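Long-range contact in putative N-acetyl-gamma-glutamyl-phosphate reductase (Arabidopsis thaliana, PDB 1XYG), which probably catalyses the NADPH-dependent reduction of N-acetyl-L-glutamyl 5-phosphate to the 5-semialdehyde in chloroplast arginine biosynthesis: residues P161-V173 / H224-A236. Residues are numbered along the deposited sequence; the frame is centred on the assembly and turned at random.
Sequences PGCYPTTIQLPLV and HVPEIEQGLSDVA
His224 presents one ring face to Pro165, whose CD lies 3.7 Å from the ring centroid in a CH-pi contact. The ring edge meets Tyr164 CB and the sulfur of Cys163, with SG 3.9 Å from His224 CE1. Glu227 comes next. Its CG stands anti to the backbone N (chi1 -176°) and the chain runs on extended, passing Pro165 CB and CG. OE2 then accepts a nearly straight hydrogen bond (173°) from Gly162 N, 2.8 Å away, on its syn lone pair. Tyr142 OH is also hydrogen-bonded to OE2, and Arg116 forms a salt bridge with OE1. With an alanine in place of Glu227, the Gly162 N-H and the Arg116 charge are likely to be left without their mate. Ile228 meets Ile168 tightly, CD1 to CD1 at 3.4 Å. At Gly231 the bare CA lets Gln169 OE1 approach to 3.4 Å. A water links that oxygen to Glu227 O, while Gln169 NE2 hydrogen-bonds Tyr142 OH. Leu232 packs its CD2 on Leu172 CB, and Val235 CG2 closes the row against Val173. Segments 163-173 and 224-236 run roughly parallel at 26°. Ile168, His224 and Ile228 all touch Phe244 of strand 243-249. Gly162 is the N-cap of the helix starting with Cys163, probably the active-site cysteine, as in other semialdehyde dehydrogenases.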
loop_
_atom_site.group_PDB
_atom_site.type_symbol
_atom_site.label_atom_id
_atom_site.label_comp_id
_atom_site.label_asym_id
_atom_site.label_seq_id
_atom_site.Cartn_x
_atom_site.Cartn_y
_atom_site.Cartn_z
ATOM N N PRO A 161 -5.724 -28.686 -2.635
ATOM C CA PRO A 161 -6.839 -27.769 -2.916
ATOM C C PRO A 161 -6.447 -26.343 -3.289
ATOM O O PRO A 161 -5.303 -25.929 -3.106
ATOM C CB PRO A 161 -7.690 -27.829 -1.639
ATOM C CG PRO A 161 -6.817 -28.497 -0.605
ATOM C CD PRO A 161 -5.975 -29.452 -1.402
ATOM N N GLY A 162 -7.407 -25.608 -3.842
ATOM C CA GLY A 162 -7.153 -24.232 -4.213
ATOM C C GLY A 162 -7.264 -23.400 -2.951
ATOM O O GLY A 162 -7.713 -23.901 -1.921
ATOM N N CYS A 163 -6.860 -22.135 -3.027
ATOM C CA CYS A 163 -6.905 -21.243 -1.878
ATOM C C CYS A 163 -8.330 -20.945 -1.395
ATOM O O CYS A 163 -8.690 -21.280 -0.261
ATOM C CB CYS A 163 -6.163 -19.947 -2.211
ATOM S SG CYS A 163 -6.562 -19.279 -3.828
ATOM N N TYR A 164 -9.141 -20.321 -2.245
ATOM C CA TYR A 164 -10.518 -20.004 -1.875
ATOM C C TYR A 164 -11.286 -21.215 -1.344
ATOM O O TYR A 164 -11.910 -21.146 -0.285
ATOM C CB TYR A 164 -11.268 -19.409 -3.072
ATOM C CG TYR A 164 -10.945 -17.961 -3.355
ATOM C CD1 TYR A 164 -11.137 -16.978 -2.380
ATOM C CD2 TYR A 164 -10.537 -17.557 -4.626
ATOM C CE1 TYR A 164 -10.943 -15.622 -2.668
ATOM C CE2 TYR A 164 -10.337 -16.206 -4.926
ATOM C CZ TYR A 164 -10.548 -15.244 -3.948
ATOM O OH TYR A 164 -10.400 -13.910 -4.270
ATOM N N PRO A 165 -11.253 -22.345 -2.078
ATOM C CA PRO A 165 -11.959 -23.553 -1.644
ATOM C C PRO A 165 -11.584 -23.983 -0.225
ATOM O O PRO A 165 -12.426 -24.487 0.517
ATOM C CB PRO A 165 -11.543 -24.594 -2.687
ATOM C CG PRO A 165 -11.341 -23.779 -3.909
ATOM C CD PRO A 165 -10.571 -22.583 -3.360
ATOM N N THR A 166 -10.321 -23.790 0.144
ATOM C CA THR A 166 -9.858 -24.161 1.474
ATOM C C THR A 166 -10.561 -23.333 2.554
ATOM O O THR A 166 -11.010 -23.876 3.559
ATOM C CB THR A 166 -8.321 -23.976 1.601
ATOM O OG1 THR A 166 -7.651 -24.906 0.740
ATOM C CG2 THR A 166 -7.868 -24.202 3.039
ATOM N N THR A 167 -10.658 -22.023 2.339
ATOM C CA THR A 167 -11.306 -21.137 3.307
ATOM C C THR A 167 -12.803 -21.396 3.423
ATOM O O THR A 167 -13.414 -21.070 4.438
ATOM C CB THR A 167 -11.158 -19.646 2.930
ATOM O OG1 THR A 167 -11.998 -19.353 1.803
ATOM C CG2 THR A 167 -9.707 -19.309 2.596
ATOM N N ILE A 168 -13.392 -21.984 2.385
ATOM C CA ILE A 168 -14.830 -22.241 2.376
ATOM C C ILE A 168 -15.236 -23.604 2.943
ATOM O O ILE A 168 -16.168 -23.697 3.745
ATOM C CB ILE A 168 -15.393 -22.106 0.942
ATOM C CG1 ILE A 168 -15.171 -20.681 0.433
ATOM C CG2 ILE A 168 -16.886 -22.429 0.925
ATOM C CD1 ILE A 168 -15.367 -20.540 -1.055
ATOM N N GLN A 169 -14.538 -24.656 2.530
ATOM C CA GLN A 169 -14.869 -25.995 2.990
ATOM C C GLN A 169 -14.565 -26.257 4.459
ATOM O O GLN A 169 -15.311 -26.965 5.121
ATOM C CB GLN A 169 -14.170 -27.040 2.115
ATOM C CG GLN A 169 -14.576 -26.944 0.667
ATOM C CD GLN A 169 -13.803 -27.894 -0.205
ATOM O OE1 GLN A 169 -14.062 -29.105 -0.212
ATOM N NE2 GLN A 169 -12.828 -27.355 -0.940
ATOM N N LEU A 170 -13.479 -25.697 4.979
ATOM C CA LEU A 170 -13.150 -25.927 6.385
ATOM C C LEU A 170 -14.335 -25.576 7.298
ATOM O O LEU A 170 -14.683 -26.348 8.192
ATOM C CB LEU A 170 -11.895 -25.139 6.784
ATOM C CG LEU A 170 -10.580 -25.779 6.324
ATOM C CD1 LEU A 170 -9.409 -24.875 6.677
ATOM C CD2 LEU A 170 -10.430 -27.145 6.974
ATOM N N PRO A 171 -14.963 -24.405 7.091
ATOM C CA PRO A 171 -16.101 -24.058 7.944
ATOM C C PRO A 171 -17.408 -24.777 7.585
ATOM O O PRO A 171 -18.120 -25.254 8.463
ATOM C CB PRO A 171 -16.223 -22.544 7.759
ATOM C CG PRO A 171 -15.705 -22.335 6.376
ATOM C CD PRO A 171 -14.481 -23.210 6.377
ATOM N N LEU A 172 -17.711 -24.865 6.292
ATOM C CA LEU A 172 -18.962 -25.468 5.849
ATOM C C LEU A 172 -19.120 -26.980 5.923
ATOM O O LEU A 172 -20.222 -27.472 6.195
ATOM C CB LEU A 172 -19.283 -25.008 4.424
ATOM C CG LEU A 172 -19.399 -23.496 4.213
ATOM C CD1 LEU A 172 -19.961 -23.223 2.823
ATOM C CD2 LEU A 172 -20.300 -22.883 5.294
ATOM N N VAL A 173 -18.047 -27.725 5.680
ATOM C CA VAL A 173 -18.149 -29.182 5.708
ATOM C C VAL A 173 -18.706 -29.709 7.027
ATOM O O VAL A 173 -19.678 -30.459 7.031
ATOM C CB VAL A 173 -16.793 -29.845 5.398
ATOM C CG1 VAL A 173 -16.894 -31.344 5.598
ATOM C CG2 VAL A 173 -16.391 -29.527 3.962
ATOM N N HIS A 224 -12.965 -22.142 -9.420
ATOM C CA HIS A 224 -13.035 -22.743 -8.094
ATOM C C HIS A 224 -14.446 -23.212 -7.763
ATOM O O HIS A 224 -14.636 -24.025 -6.859
ATOM C CB HIS A 224 -12.556 -21.756 -7.030
ATOM C CG HIS A 224 -11.068 -21.619 -6.961
ATOM N ND1 HIS A 224 -10.441 -20.716 -6.129
ATOM C CD2 HIS A 224 -10.080 -22.277 -7.617
ATOM C CE1 HIS A 224 -9.132 -20.823 -6.276
ATOM N NE2 HIS A 224 -8.887 -21.763 -7.173
ATOM N N VAL A 225 -15.434 -22.718 -8.506
ATOM C CA VAL A 225 -16.822 -23.096 -8.260
ATOM C C VAL A 225 -17.041 -24.610 -8.206
ATOM O O VAL A 225 -17.530 -25.132 -7.202
ATOM C CB VAL A 225 -17.782 -22.474 -9.315
ATOM C CG1 VAL A 225 -19.179 -23.064 -9.173
ATOM C CG2 VAL A 225 -17.858 -20.968 -9.124
ATOM N N PRO A 226 -16.685 -25.340 -9.280
ATOM C CA PRO A 226 -16.888 -26.794 -9.252
ATOM C C PRO A 226 -16.132 -27.489 -8.121
ATOM O O PRO A 226 -16.600 -28.492 -7.578
ATOM C CB PRO A 226 -16.432 -27.242 -10.643
ATOM C CG PRO A 226 -15.466 -26.173 -11.055
ATOM C CD PRO A 226 -16.123 -24.914 -10.574
ATOM N N GLU A 227 -14.968 -26.952 -7.767
ATOM C CA GLU A 227 -14.161 -27.527 -6.692
ATOM C C GLU A 227 -14.910 -27.354 -5.364
ATOM O O GLU A 227 -15.010 -28.277 -4.552
ATOM C CB GLU A 227 -12.805 -26.820 -6.613
ATOM C CG GLU A 227 -11.853 -27.425 -5.587
ATOM C CD GLU A 227 -10.539 -26.681 -5.517
ATOM O OE1 GLU A 227 -10.207 -25.986 -6.496
ATOM O OE2 GLU A 227 -9.837 -26.797 -4.495
ATOM N N ILE A 228 -15.443 -26.155 -5.165
ATOM C CA ILE A 228 -16.189 -25.835 -3.957
ATOM C C ILE A 228 -17.436 -26.710 -3.841
ATOM O O ILE A 228 -17.685 -27.319 -2.800
ATOM C CB ILE A 228 -16.632 -24.358 -3.963
ATOM C CG1 ILE A 228 -15.425 -23.441 -3.777
ATOM C CG2 ILE A 228 -17.683 -24.125 -2.883
ATOM C CD1 ILE A 228 -15.721 -22.001 -4.107
ATOM N N GLU A 229 -18.215 -26.765 -4.916
ATOM C CA GLU A 229 -19.443 -27.550 -4.923
ATOM C C GLU A 229 -19.199 -29.053 -4.761
ATOM O O GLU A 229 -19.999 -29.749 -4.134
ATOM C CB GLU A 229 -20.243 -27.268 -6.203
ATOM C CG GLU A 229 -20.569 -25.793 -6.403
ATOM C CD GLU A 229 -21.578 -25.558 -7.512
ATOM O OE1 GLU A 229 -21.663 -26.412 -8.422
ATOM O OE2 GLU A 229 -22.278 -24.515 -7.482
ATOM N N GLN A 230 -18.097 -29.550 -5.313
ATOM C CA GLN A 230 -17.774 -30.973 -5.192
ATOM C C GLN A 230 -17.624 -31.339 -3.715
ATOM O O GLN A 230 -18.238 -32.288 -3.231
ATOM C CB GLN A 230 -16.477 -31.303 -5.942
ATOM C CG GLN A 230 -16.045 -32.756 -5.804
ATOM C CD GLN A 230 -14.770 -33.069 -6.566
ATOM O OE1 GLN A 230 -14.768 -33.157 -7.795
ATOM N NE2 GLN A 230 -13.675 -33.234 -5.838
ATOM N N GLY A 231 -16.809 -30.573 -2.999
ATOM C CA GLY A 231 -16.611 -30.837 -1.583
ATOM C C GLY A 231 -17.886 -30.724 -0.768
ATOM O O GLY A 231 -18.159 -31.569 0.082
ATOM N N LEU A 232 -18.672 -29.681 -1.016
ATOM C CA LEU A 232 -19.915 -29.491 -0.281
ATOM C C LEU A 232 -20.951 -30.550 -0.661
ATOM O O LEU A 232 -21.667 -31.064 0.195
ATOM C CB LEU A 232 -20.482 -28.094 -0.536
ATOM C CG LEU A 232 -19.559 -26.919 -0.202
ATOM C CD1 LEU A 232 -20.364 -25.625 -0.280
ATOM C CD2 LEU A 232 -18.946 -27.093 1.186
ATOM N N SER A 233 -21.030 -30.878 -1.944
ATOM C CA SER A 233 -21.986 -31.883 -2.397
ATOM C C SER A 233 -21.710 -33.240 -1.755
ATOM O O SER A 233 -22.639 -33.950 -1.370
ATOM C CB SER A 233 -21.947 -32.028 -3.921
ATOM O OG SER A 233 -22.451 -30.871 -4.560
ATOM N N ASP A 234 -20.436 -33.602 -1.643
ATOM C CA ASP A 234 -20.079 -34.882 -1.047
ATOM C C ASP A 234 -20.574 -35.000 0.387
ATOM O O ASP A 234 -21.044 -36.055 0.800
ATOM C CB ASP A 234 -18.565 -35.098 -1.071
ATOM C CG ASP A 234 -18.023 -35.278 -2.477
ATOM O OD1 ASP A 234 -18.793 -35.670 -3.384
ATOM O OD2 ASP A 234 -16.814 -35.038 -2.670
ATOM N N VAL A 235 -20.476 -33.913 1.139
ATOM C CA VAL A 235 -20.907 -33.912 2.525
ATOM C C VAL A 235 -22.430 -33.849 2.662
ATOM O O VAL A 235 -23.019 -34.567 3.471
ATOM C CB VAL A 235 -20.265 -32.728 3.280
ATOM C CG1 VAL A 235 -20.846 -31.422 2.824
ATOM C CG2 VAL A 235 -20.459 -32.886 4.727
ATOM N N ALA A 236 -23.064 -32.991 1.871
ATOM C CA ALA A 236 -24.508 -32.835 1.926
ATOM C C ALA A 236 -25.235 -33.983 1.241
ATOM O O ALA A 236 -26.457 -34.102 1.349
ATOM C CB ALA A 236 -24.914 -31.504 1.287
HETATM O O HOH W 1 -13.562 -29.956 -3.097
#